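Local coordinates for cell shape-determining protein MreC (PDB 2J5U) that probably takes part in forming and maintaining the shape of the bacterial cell, and assembles as dimers within a 24-subunit homooligomer, at residues 82-86 with 126-130; 107-112 with 185-191; 165-170 with 203-207; 62-66 with 226-230. All coordinates share one frame; numbering follows the deposited sequence.

Contact 1: residues 82-86 with 126-130; sequences NWNDQ and LTSSD
Asp85 and Ser129 show how one carboxylate oxygen can hold a turn by both its backbone and its side chain. OD1 of Asp85 accepts from Ser129 N at 2.7 Å, with an N-H...O angle of 151°, and also from Ser129 OG, 3.0 Å from the same OD1. Both donors come to the syn side of the carboxylate and from the same face of its plane, each well out of that plane. The hydroxyl can join the amide because Ser129 OG lies between its own backbone N and carbonyl carbon (chi1 58°). Nearer Leu126 the acceptor is a backbone oxygen: Thr127 OG1 donates to the carbonyl O of Asn84 over 2.8 Å, arriving 17° off the carbonyl plane. That same Asn84 O receives a CA-H...O contact from Ser128 CA at 3.3 Å. Ser128 OG faces along its own chain and accepts from Asp130 N at 3.1 Å, which closes an ST turn. Beside these bonds, backbone hydrogen bonding between Asp85 and Leu125 carries the pairing back into the sheet. The arrangement is that of two surface loops laced together at the rim of a closed antiparallel beta barrel, where strands 86-89 and 121-125 are neighbours.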
loop_
_atom_site.group_PDB
_atom_site.type_symbol
_atom_site.label_atom_id
_atom_site.label_comp_id
_atom_site.label_asym_id
_atom_site.label_seq_id
_atom_site.Cartn_x
_atom_site.Cartn_y
_atom_site.Cartn_z
ATOM N N ASN A 82 -8.259 -46.914 -81.396
ATOM C CA ASN A 82 -8.715 -46.174 -80.222
ATOM C C ASN A 82 -7.583 -45.306 -79.654
ATOM O O ASN A 82 -7.384 -45.194 -78.440
ATOM C CB ASN A 82 -9.262 -47.142 -79.165
ATOM C CG ASN A 82 -8.234 -48.136 -78.691
ATOM O OD1 ASN A 82 -7.145 -48.246 -79.255
ATOM N ND2 ASN A 82 -8.575 -48.876 -77.648
ATOM N N TRP A 83 -6.862 -44.679 -80.575
ATOM C CA TRP A 83 -5.729 -43.813 -80.280
ATOM C C TRP A 83 -5.932 -42.801 -79.152
ATOM O O TRP A 83 -5.063 -42.634 -78.294
ATOM C CB TRP A 83 -5.338 -43.073 -81.561
ATOM C CG TRP A 83 -3.978 -42.461 -81.529
ATOM C CD1 TRP A 83 -3.666 -41.157 -81.272
ATOM C CD2 TRP A 83 -2.736 -43.139 -81.736
ATOM N NE1 TRP A 83 -2.301 -40.982 -81.303
ATOM C CE2 TRP A 83 -1.707 -42.184 -81.581
ATOM C CE3 TRP A 83 -2.393 -44.464 -82.028
ATOM C CZ2 TRP A 83 -0.358 -42.510 -81.711
ATOM C CZ3 TRP A 83 -1.049 -44.793 -82.159
ATOM C CH2 TRP A 83 -0.046 -43.817 -81.995
ATOM N N ASN A 84 -7.073 -42.124 -79.155
ATOM C CA ASN A 84 -7.348 -41.110 -78.146
ATOM C C ASN A 84 -7.991 -41.600 -76.866
ATOM O O ASN A 84 -8.278 -40.811 -75.972
ATOM C CB ASN A 84 -8.224 -40.010 -78.736
ATOM C CG ASN A 84 -7.520 -39.240 -79.813
ATOM O OD1 ASN A 84 -6.312 -39.010 -79.734
ATOM N ND2 ASN A 84 -8.266 -38.821 -80.825
ATOM N N ASP A 85 -8.216 -42.895 -76.767
ATOM C CA ASP A 85 -8.852 -43.425 -75.581
ATOM C C ASP A 85 -7.883 -44.035 -74.592
ATOM O O ASP A 85 -8.008 -43.883 -73.375
ATOM C CB ASP A 85 -9.854 -44.530 -75.951
ATOM C CG ASP A 85 -11.099 -44.004 -76.625
ATOM O OD1 ASP A 85 -11.449 -42.818 -76.408
ATOM O OD2 ASP A 85 -11.746 -44.793 -77.352
ATOM N N GLN A 86 -6.875 -44.689 -75.125
ATOM C CA GLN A 86 -6.036 -45.457 -74.260
ATOM C C GLN A 86 -4.607 -45.657 -74.714
ATOM O O GLN A 86 -4.269 -45.502 -75.883
ATOM C CB GLN A 86 -6.806 -46.759 -74.121
ATOM C CG GLN A 86 -6.171 -47.962 -73.609
ATOM C CD GLN A 86 -7.203 -49.068 -73.605
ATOM O OE1 GLN A 86 -8.343 -48.851 -73.194
ATOM N NE2 GLN A 86 -6.818 -50.253 -74.062
ATOM N N LEU A 126 -7.150 -38.283 -71.032
ATOM C CA LEU A 126 -8.137 -37.235 -70.852
ATOM C C LEU A 126 -8.978 -37.130 -72.116
ATOM O O LEU A 126 -10.189 -36.901 -72.040
ATOM C CB LEU A 126 -7.458 -35.893 -70.560
ATOM C CG LEU A 126 -6.767 -35.808 -69.197
ATOM C CD1 LEU A 126 -6.077 -34.459 -69.001
ATOM C CD2 LEU A 126 -7.821 -36.014 -68.128
ATOM N N THR A 127 -8.339 -37.326 -73.270
ATOM C CA THR A 127 -9.033 -37.241 -74.561
ATOM C C THR A 127 -9.988 -38.406 -74.838
ATOM O O THR A 127 -10.609 -38.465 -75.894
ATOM C CB THR A 127 -8.032 -37.165 -75.749
ATOM O OG1 THR A 127 -7.155 -38.296 -75.712
ATOM C CG2 THR A 127 -7.216 -35.893 -75.687
ATOM N N SER A 128 -10.109 -39.329 -73.892
ATOM C CA SER A 128 -10.984 -40.480 -74.065
ATOM C C SER A 128 -12.426 -40.141 -74.425
ATOM O O SER A 128 -12.938 -39.076 -74.070
ATOM C CB SER A 128 -10.986 -41.325 -72.800
ATOM O OG SER A 128 -11.919 -42.381 -72.904
ATOM N N SER A 129 -13.079 -41.063 -75.123
ATOM C CA SER A 129 -14.469 -40.873 -75.518
ATOM C C SER A 129 -15.451 -41.446 -74.498
ATOM O O SER A 129 -16.654 -41.475 -74.748
ATOM C CB SER A 129 -14.729 -41.505 -76.887
ATOM O OG SER A 129 -14.416 -42.883 -76.874
ATOM N N ASP A 130 -14.943 -41.901 -73.355
ATOM C CA ASP A 130 -15.794 -42.459 -72.303
ATOM C C ASP A 130 -16.481 -41.324 -71.558
ATOM O O ASP A 130 -15.834 -40.619 -70.809
ATOM C CB ASP A 130 -14.955 -43.254 -71.307
ATOM C CG ASP A 130 -15.807 -44.038 -70.325
ATOM O OD1 ASP A 130 -16.826 -43.496 -69.850
ATOM O OD2 ASP A 130 -15.456 -45.198 -70.023
#

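Contact 2: residues 107-112 with 185-191; sequences SGLIGK and FPAGIFI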
loop_
_atom_site.group_PDB
_atom_site.type_symbol
_atom_site.label_atom_id
_atom_site.label_comp_id
_atom_site.label_asym_id
_atom_site.label_seq_id
_atom_site.Cartn_x
_atom_site.Cartn_y
_atom_site.Cartn_z
ATOM N N SER A 107 4.563 -31.340 -69.104
ATOM C CA SER A 107 3.630 -30.271 -69.420
ATOM C C SER A 107 2.178 -30.488 -68.991
ATOM O O SER A 107 1.297 -29.728 -69.399
ATOM C CB SER A 107 3.692 -29.955 -70.921
ATOM O OG SER A 107 4.163 -31.065 -71.668
ATOM N N GLY A 108 1.909 -31.506 -68.175
ATOM C CA GLY A 108 0.537 -31.715 -67.729
ATOM C C GLY A 108 0.015 -33.116 -67.450
ATOM O O GLY A 108 0.711 -34.124 -67.593
ATOM N N LEU A 109 -1.243 -33.158 -67.028
ATOM C CA LEU A 109 -1.942 -34.404 -66.719
ATOM C C LEU A 109 -2.384 -35.090 -68.017
ATOM O O LEU A 109 -2.919 -34.428 -68.915
ATOM C CB LEU A 109 -3.191 -34.092 -65.884
ATOM C CG LEU A 109 -4.083 -35.286 -65.534
ATOM C CD1 LEU A 109 -3.340 -36.145 -64.557
ATOM C CD2 LEU A 109 -5.381 -34.857 -64.916
ATOM N N ILE A 110 -2.176 -36.400 -68.130
ATOM C CA ILE A 110 -2.629 -37.075 -69.347
ATOM C C ILE A 110 -3.661 -38.182 -69.112
ATOM O O ILE A 110 -4.303 -38.642 -70.051
ATOM C CB ILE A 110 -1.458 -37.662 -70.174
ATOM C CG1 ILE A 110 -0.837 -38.851 -69.446
ATOM C CG2 ILE A 110 -0.435 -36.576 -70.443
ATOM C CD1 ILE A 110 0.077 -39.664 -70.294
ATOM N N GLY A 111 -3.831 -38.624 -67.873
ATOM C CA GLY A 111 -4.822 -39.656 -67.646
ATOM C C GLY A 111 -4.737 -40.362 -66.321
ATOM O O GLY A 111 -4.132 -39.851 -65.379
ATOM N N LYS A 112 -5.355 -41.536 -66.249
ATOM C CA LYS A 112 -5.331 -42.320 -65.031
ATOM C C LYS A 112 -5.231 -43.797 -65.337
ATOM O O LYS A 112 -5.685 -44.260 -66.376
ATOM C CB LYS A 112 -6.577 -42.055 -64.182
ATOM C CG LYS A 112 -7.855 -42.654 -64.707
ATOM C CD LYS A 112 -8.931 -42.561 -63.642
ATOM C CE LYS A 112 -10.232 -43.192 -64.103
ATOM N NZ LYS A 112 -10.716 -42.611 -65.396
ATOM N N PHE A 185 -6.288 -38.514 -56.836
ATOM C CA PHE A 185 -5.134 -37.854 -57.446
ATOM C C PHE A 185 -4.560 -36.893 -56.431
ATOM O O PHE A 185 -5.262 -36.464 -55.518
ATOM C CB PHE A 185 -5.539 -37.007 -58.660
ATOM C CG PHE A 185 -5.996 -37.790 -59.852
ATOM C CD1 PHE A 185 -6.564 -37.125 -60.932
ATOM C CD2 PHE A 185 -5.807 -39.158 -59.935
ATOM C CE1 PHE A 185 -6.932 -37.808 -62.086
ATOM C CE2 PHE A 185 -6.167 -39.857 -61.081
ATOM C CZ PHE A 185 -6.731 -39.178 -62.164
ATOM N N PRO A 186 -3.260 -36.572 -56.547
ATOM C CA PRO A 186 -2.699 -35.618 -55.595
ATOM C C PRO A 186 -3.196 -34.298 -56.172
ATOM O O PRO A 186 -3.518 -34.234 -57.359
ATOM C CB PRO A 186 -1.198 -35.793 -55.777
ATOM C CG PRO A 186 -1.088 -36.168 -57.212
ATOM C CD PRO A 186 -2.192 -37.181 -57.354
ATOM N N ALA A 187 -3.289 -33.253 -55.363
ATOM C CA ALA A 187 -3.758 -31.989 -55.906
ATOM C C ALA A 187 -2.590 -31.194 -56.485
ATOM O O ALA A 187 -1.434 -31.445 -56.152
ATOM C CB ALA A 187 -4.467 -31.189 -54.831
ATOM N N GLY A 188 -2.896 -30.258 -57.377
ATOM C CA GLY A 188 -1.851 -29.439 -57.950
ATOM C C GLY A 188 -1.280 -29.849 -59.291
ATOM O O GLY A 188 -0.407 -29.163 -59.813
ATOM N N ILE A 189 -1.731 -30.956 -59.864
ATOM C CA ILE A 189 -1.191 -31.332 -61.157
ATOM C C ILE A 189 -1.828 -30.425 -62.194
ATOM O O ILE A 189 -3.043 -30.262 -62.211
ATOM C CB ILE A 189 -1.494 -32.800 -61.504
ATOM C CG1 ILE A 189 -0.625 -33.742 -60.669
ATOM C CG2 ILE A 189 -1.139 -33.064 -62.965
ATOM C CD1 ILE A 189 -0.568 -33.418 -59.216
ATOM N N PHE A 190 -1.007 -29.825 -63.051
ATOM C CA PHE A 190 -1.519 -28.928 -64.091
ATOM C C PHE A 190 -2.337 -29.692 -65.137
ATOM O O PHE A 190 -1.908 -30.736 -65.639
ATOM C CB PHE A 190 -0.362 -28.188 -64.790
ATOM C CG PHE A 190 -0.819 -27.201 -65.841
ATOM C CD1 PHE A 190 -1.575 -26.082 -65.489
ATOM C CD2 PHE A 190 -0.521 -27.405 -67.186
ATOM C CE1 PHE A 190 -2.032 -25.174 -66.468
ATOM C CE2 PHE A 190 -0.971 -26.512 -68.166
ATOM C CZ PHE A 190 -1.730 -25.392 -67.804
ATOM N N ILE A 191 -3.511 -29.166 -65.464
ATOM C CA ILE A 191 -4.375 -29.807 -66.444
ATOM C C ILE A 191 -4.395 -29.008 -67.741
ATOM O O ILE A 191 -4.162 -29.555 -68.818
ATOM C CB ILE A 191 -5.829 -29.922 -65.941
ATOM C CG1 ILE A 191 -5.906 -30.845 -64.718
ATOM C CG2 ILE A 191 -6.702 -30.426 -67.048
ATOM C CD1 ILE A 191 -7.297 -30.953 -64.132
#
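The rings of Phe185 and Phe190 are both met at their edges across this contact: CB of Lys112 lies in the plane of the Phe185 ring, 3.5 Å from its CZ, and the carbonyl O of Ser107 lies in the plane of the Phe190 ring, 3.7 Å from CD2. Leu109 CD2 approaches Phe185 obliquely. The contact joins the two antiparallel beta barrels of MreC, strand 108-116 of one meeting the start of strand 190-199 of the other together with the loop that leads into it. Leu109 makes most of the apolar contact. With CG anti to the backbone N (chi1 177°), its side chain crosses that of Ile189 at about a right angle, CB resting 3.7 Å from Ile189 CG2, while it runs alongside Ile191, with CD2 4.1 Å from Ile191 CG1. Further along the strand, a classic beta bulge sets Ile110 and Gly111 opposite the single residue Val103 of strand 102-105. Gly108 CA comes 3.4 Å from Phe190 O, and at this glycine a phi near 148° would drive a CB into the preceding carbonyl O. Glu36 and Gln40 of the second subunit pack on Ser107 and Phe190. A single backbone hydrogen bond links the two segments: Leu109 N donates to Phe190 O over 2.9 Å, with an N-H...O angle of 141°.

Contact 3: residues 165-170 with 203-207; sequences PYDMKF and GLSQT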
loop_
_atom_site.group_PDB
_atom_site.type_symbol
_atom_site.label_atom_id
_atom_site.label_comp_id
_atom_site.label_asym_id
_atom_site.label_seq_id
_atom_site.Cartn_x
_atom_site.Cartn_y
_atom_site.Cartn_z
ATOM N N PRO A 165 -19.117 -22.300 -59.999
ATOM C CA PRO A 165 -20.105 -21.380 -59.423
ATOM C C PRO A 165 -20.579 -20.360 -60.452
ATOM O O PRO A 165 -19.770 -19.771 -61.163
ATOM C CB PRO A 165 -19.350 -20.745 -58.256
ATOM C CG PRO A 165 -17.891 -20.865 -58.664
ATOM C CD PRO A 165 -17.844 -22.244 -59.261
ATOM N N TYR A 166 -21.891 -20.152 -60.522
ATOM C CA TYR A 166 -22.482 -19.234 -61.496
ATOM C C TYR A 166 -22.225 -17.749 -61.277
ATOM O O TYR A 166 -22.351 -16.957 -62.206
ATOM C CB TYR A 166 -23.989 -19.451 -61.562
ATOM C CG TYR A 166 -24.733 -18.802 -60.422
ATOM C CD1 TYR A 166 -25.150 -17.468 -60.501
ATOM C CD2 TYR A 166 -25.000 -19.511 -59.246
ATOM C CE1 TYR A 166 -25.819 -16.853 -59.431
ATOM C CE2 TYR A 166 -25.667 -18.907 -58.173
ATOM C CZ TYR A 166 -26.072 -17.581 -58.274
ATOM O OH TYR A 166 -26.736 -16.996 -57.222
ATOM N N ASP A 167 -21.871 -17.363 -60.060
ATOM C CA ASP A 167 -21.640 -15.952 -59.778
ATOM C C ASP A 167 -20.179 -15.520 -59.806
ATOM O O ASP A 167 -19.873 -14.333 -59.692
ATOM C CB ASP A 167 -22.236 -15.612 -58.427
ATOM C CG ASP A 167 -21.811 -16.585 -57.366
ATOM O OD1 ASP A 167 -20.608 -16.601 -57.020
ATOM O OD2 ASP A 167 -22.681 -17.347 -56.889
ATOM N N MET A 168 -19.279 -16.482 -59.952
ATOM C CA MET A 168 -17.855 -16.192 -60.006
ATOM C C MET A 168 -17.541 -15.878 -61.474
ATOM O O MET A 168 -18.209 -16.392 -62.369
ATOM C CB MET A 168 -17.090 -17.425 -59.531
ATOM C CG MET A 168 -15.821 -17.143 -58.771
ATOM S SD MET A 168 -15.350 -18.571 -57.767
ATOM C CE MET A 168 -16.441 -18.367 -56.423
ATOM N N LYS A 169 -16.547 -15.039 -61.737
ATOM C CA LYS A 169 -16.234 -14.714 -63.127
ATOM C C LYS A 169 -14.865 -15.235 -63.562
ATOM O O LYS A 169 -13.863 -15.037 -62.873
ATOM C CB LYS A 169 -16.294 -13.205 -63.343
ATOM C CG LYS A 169 -15.229 -12.461 -62.574
ATOM C CD LYS A 169 -15.025 -11.065 -63.115
ATOM C CE LYS A 169 -16.240 -10.194 -62.911
ATOM N NZ LYS A 169 -16.018 -8.866 -63.544
ATOM N N PHE A 170 -14.821 -15.884 -64.722
ATOM C CA PHE A 170 -13.568 -16.441 -65.210
ATOM C C PHE A 170 -13.022 -15.752 -66.440
ATOM O O PHE A 170 -13.771 -15.256 -67.277
ATOM C CB PHE A 170 -13.738 -17.932 -65.469
ATOM C CG PHE A 170 -14.295 -18.671 -64.295
ATOM C CD1 PHE A 170 -15.666 -18.755 -64.100
ATOM C CD2 PHE A 170 -13.448 -19.228 -63.348
ATOM C CE1 PHE A 170 -16.185 -19.384 -62.977
ATOM C CE2 PHE A 170 -13.957 -19.855 -62.225
ATOM C CZ PHE A 170 -15.326 -19.934 -62.038
ATOM N N GLY A 203 -28.897 -22.110 -65.921
ATOM C CA GLY A 203 -28.522 -20.834 -65.331
ATOM C C GLY A 203 -28.052 -21.043 -63.896
ATOM O O GLY A 203 -27.960 -20.100 -63.110
ATOM N N LEU A 204 -27.738 -22.295 -63.567
ATOM C CA LEU A 204 -27.296 -22.685 -62.228
ATOM C C LEU A 204 -25.780 -22.703 -62.045
ATOM O O LEU A 204 -25.286 -22.548 -60.930
ATOM C CB LEU A 204 -27.836 -24.082 -61.899
ATOM C CG LEU A 204 -29.346 -24.311 -62.015
ATOM C CD1 LEU A 204 -29.653 -25.807 -61.897
ATOM C CD2 LEU A 204 -30.067 -23.510 -60.937
ATOM N N SER A 205 -25.044 -22.905 -63.132
ATOM C CA SER A 205 -23.590 -22.969 -63.062
ATOM C C SER A 205 -22.946 -22.500 -64.354
ATOM O O SER A 205 -23.633 -22.093 -65.282
ATOM C CB SER A 205 -23.156 -24.406 -62.787
ATOM O OG SER A 205 -23.749 -25.288 -63.725
ATOM N N GLN A 206 -21.621 -22.554 -64.406
ATOM C CA GLN A 206 -20.896 -22.166 -65.604
ATOM C C GLN A 206 -20.091 -23.353 -66.103
ATOM O O GLN A 206 -19.913 -24.339 -65.395
ATOM C CB GLN A 206 -19.946 -21.004 -65.326
ATOM C CG GLN A 206 -20.615 -19.664 -65.166
ATOM C CD GLN A 206 -19.611 -18.564 -64.901
ATOM O OE1 GLN A 206 -18.933 -18.089 -65.808
ATOM N NE2 GLN A 206 -19.497 -18.165 -63.644
ATOM N N THR A 207 -19.609 -23.256 -67.333
ATOM C CA THR A 207 -18.817 -24.318 -67.912
ATOM C C THR A 207 -17.673 -23.660 -68.638
ATOM O O THR A 207 -17.882 -22.744 -69.425
ATOM C CB THR A 207 -19.632 -25.140 -68.918
ATOM O OG1 THR A 207 -20.805 -25.651 -68.274
ATOM C CG2 THR A 207 -18.804 -26.304 -69.452
#
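NE2 of Gln206 is shared between two backbone carbonyls of the turn 165-170, a side-chain amide bridging two carbonyls of one loop. The sound bond is to Pro165 O, at 3.0 Å from NE2; it is met in its carbonyl plane, on a lone pair, though it is tilted 26° from the amide plane of Gln206. Met168 O is also approached in its carbonyl plane and lies in the amide plane, but its 2.5 Å separation from NE2 is too short to be taken literally. Gln206 reaches them because CG stands anti to its carbonyl carbon and the chain is extended beyond it (chi2 180°), pointing the amide into the bend. Phe170 flanks this group: the Gln206 OE1 atom lies at the edge of the ring, in its plane and 3.7 Å from CD1, with ring and amide planes 59° apart. At the other end of the turn Tyr166 covers the backbone of 203-205, its CB 3.4 Å from Leu204 O. The ring of Phe170 also packs on Ile194 and Val197 of strand 190-199, and Tyr217 of the second subunit packs on Pro165. A buried glutamine thus ties the loop after strand 158-165 to strand 205-212, at the end of the second six-stranded antiparallel barrel, in which these two strands are neighbours.

Contact 4: residues 62-66 with 226-230; sequences TDSIR and KRSAE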
loop_
_atom_site.group_PDB
_atom_site.type_symbol
_atom_site.label_atom_id
_atom_site.label_comp_id
_atom_site.label_asym_id
_atom_site.label_seq_id
_atom_site.Cartn_x
_atom_site.Cartn_y
_atom_site.Cartn_z
ATOM N N THR A 62 1.136 -34.291 -41.900
ATOM C CA THR A 62 1.804 -35.313 -42.680
ATOM C C THR A 62 0.924 -35.702 -43.858
ATOM O O THR A 62 -0.300 -35.572 -43.801
ATOM C CB THR A 62 2.050 -36.565 -41.836
ATOM O OG1 THR A 62 0.797 -37.043 -41.325
ATOM C CG2 THR A 62 2.974 -36.247 -40.679
ATOM N N ASP A 63 1.559 -36.178 -44.922
ATOM C CA ASP A 63 0.845 -36.620 -46.113
ATOM C C ASP A 63 -0.269 -35.670 -46.502
ATOM O O ASP A 63 -1.441 -36.054 -46.530
ATOM C CB ASP A 63 0.264 -38.018 -45.882
ATOM C CG ASP A 63 1.340 -39.052 -45.588
ATOM O OD1 ASP A 63 2.290 -39.166 -46.397
ATOM O OD2 ASP A 63 1.237 -39.747 -44.553
ATOM N N SER A 64 0.103 -34.427 -46.794
ATOM C CA SER A 64 -0.870 -33.428 -47.195
ATOM C C SER A 64 -1.454 -33.822 -48.553
ATOM O O SER A 64 -0.979 -34.747 -49.212
ATOM C CB SER A 64 -0.221 -32.052 -47.303
ATOM O OG SER A 64 0.481 -31.932 -48.522
ATOM N N ILE A 65 -2.478 -33.092 -48.964
ATOM C CA ILE A 65 -3.160 -33.345 -50.208
ATOM C C ILE A 65 -2.283 -33.234 -51.460
ATOM O O ILE A 65 -2.646 -33.758 -52.504
ATOM C CB ILE A 65 -4.370 -32.393 -50.326
ATOM C CG1 ILE A 65 -5.627 -33.177 -50.705
ATOM C CG2 ILE A 65 -4.067 -31.277 -51.306
ATOM C CD1 ILE A 65 -5.544 -33.888 -52.002
ATOM N N ARG A 66 -1.126 -32.581 -51.381
ATOM C CA ARG A 66 -0.294 -32.456 -52.587
ATOM C C ARG A 66 0.882 -33.416 -52.729
ATOM O O ARG A 66 1.515 -33.454 -53.777
ATOM C CB ARG A 66 0.253 -31.039 -52.718
ATOM C CG ARG A 66 -0.458 -30.019 -51.882
ATOM C CD ARG A 66 0.125 -28.644 -52.123
ATOM N NE ARG A 66 -0.016 -28.237 -53.516
ATOM C CZ ARG A 66 1.011 -28.047 -54.335
ATOM N NH1 ARG A 66 0.794 -27.673 -55.595
ATOM N NH2 ARG A 66 2.252 -28.233 -53.890
ATOM N N LYS A 226 1.722 -41.886 -57.282
ATOM C CA LYS A 226 1.046 -42.564 -56.186
ATOM C C LYS A 226 0.619 -41.408 -55.279
ATOM O O LYS A 226 1.433 -40.551 -54.945
ATOM C CB LYS A 226 2.015 -43.484 -55.442
ATOM C CG LYS A 226 1.460 -44.079 -54.153
ATOM C CD LYS A 226 2.543 -44.823 -53.382
ATOM C CE LYS A 226 2.018 -45.357 -52.049
ATOM N NZ LYS A 226 3.073 -46.089 -51.267
ATOM N N ARG A 227 -0.650 -41.351 -54.900
ATOM C CA ARG A 227 -1.118 -40.264 -54.033
ATOM C C ARG A 227 -0.759 -40.576 -52.588
ATOM O O ARG A 227 -0.972 -41.698 -52.128
ATOM C CB ARG A 227 -2.635 -40.085 -54.177
ATOM C CG ARG A 227 -3.302 -39.338 -53.044
ATOM C CD ARG A 227 -4.752 -39.098 -53.370
ATOM N NE ARG A 227 -5.558 -38.839 -52.184
ATOM C CZ ARG A 227 -6.581 -37.994 -52.158
ATOM N NH1 ARG A 227 -7.275 -37.816 -51.041
ATOM N NH2 ARG A 227 -6.902 -37.312 -53.248
ATOM N N SER A 228 -0.210 -39.594 -51.877
ATOM C CA SER A 228 0.180 -39.807 -50.480
ATOM C C SER A 228 -0.998 -39.661 -49.540
ATOM O O SER A 228 -1.185 -40.467 -48.642
ATOM C CB SER A 228 1.265 -38.820 -50.053
ATOM O OG SER A 228 2.446 -39.008 -50.799
ATOM N N ALA A 229 -1.786 -38.619 -49.749
ATOM C CA ALA A 229 -2.930 -38.380 -48.903
ATOM C C ALA A 229 -3.838 -39.596 -48.835
ATOM O O ALA A 229 -3.973 -40.342 -49.806
ATOM C CB ALA A 229 -3.707 -37.184 -49.414
ATOM N N GLU A 230 -4.445 -39.784 -47.669
ATOM C CA GLU A 230 -5.375 -40.876 -47.437
ATOM C C GLU A 230 -6.428 -40.852 -48.543
ATOM O O GLU A 230 -6.786 -39.785 -49.043
ATOM C CB GLU A 230 -6.047 -40.675 -46.082
ATOM C CG GLU A 230 -7.120 -41.686 -45.737
ATOM C CD GLU A 230 -6.555 -43.038 -45.375
ATOM O OE1 GLU A 230 -7.338 -43.894 -44.915
ATOM O OE2 GLU A 230 -5.333 -43.251 -45.549
#
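Ile65 and Arg227 cross at a slant, with the CD1 methyl of Ile65 over one face of the guanidinium group, 3.9 Å from NH2. The contact brings the linker that follows helix 31-58 against the end of strand 221-227, the last strand of the first antiparallel barrel. Arg227 is drawn out straight from CG to NE, with CG anti to the backbone N (chi1 161°), and this brings a face of the guanidinium under Ile65 CD1. The edge of that head is used by the chain just beyond: Glu230 O and Ala229 O both lie near the guanidinium plane. NH1 meets Glu230 O at 2.8 Å, while NE reaches Ala229 O at 3.2 Å, well above that carbonyl's plane. Outside the segments NH2 also bonds the carbonyls of Gly180 and Phe185, and NH1 bonds Ile76 O of the second subunit. Two in-plane carbonyls, with further acceptors on NH1 and NH2, should restrain the rotation of the group while one face meets the methyl. Ala229 CB lies near two linker carbonyls, 3.7 Å from Ser64 O, with Asp63 O close by. Ser64 itself turns away, and its OG bonds Lys56 NZ. At the exposed end Asp63 lies against Ser228, with OD1 3.8 Å from Ser228 CB.

From the N terminus, the chain leaves helix 31-58 and within a few residues enters contact 4; its partner segment comes 160 residues later, so contact 4 closes a loop that encloses the other three. Inside it, contact 1 ties two loops at the rim of the first barrel. Contact 2 opens before contact 1 has closed and so crosses it, joining the first barrel to the second. Contact 3, at the far end of the second barrel, opens after contact 1 has closed but crosses contact 2. Contacts 1 and 2 meet at Leu126 N and Ile110 O, and contacts 2 and 4 at Ala187 N and Ile65 O, the latter linking the helix exit to the junction between barrels.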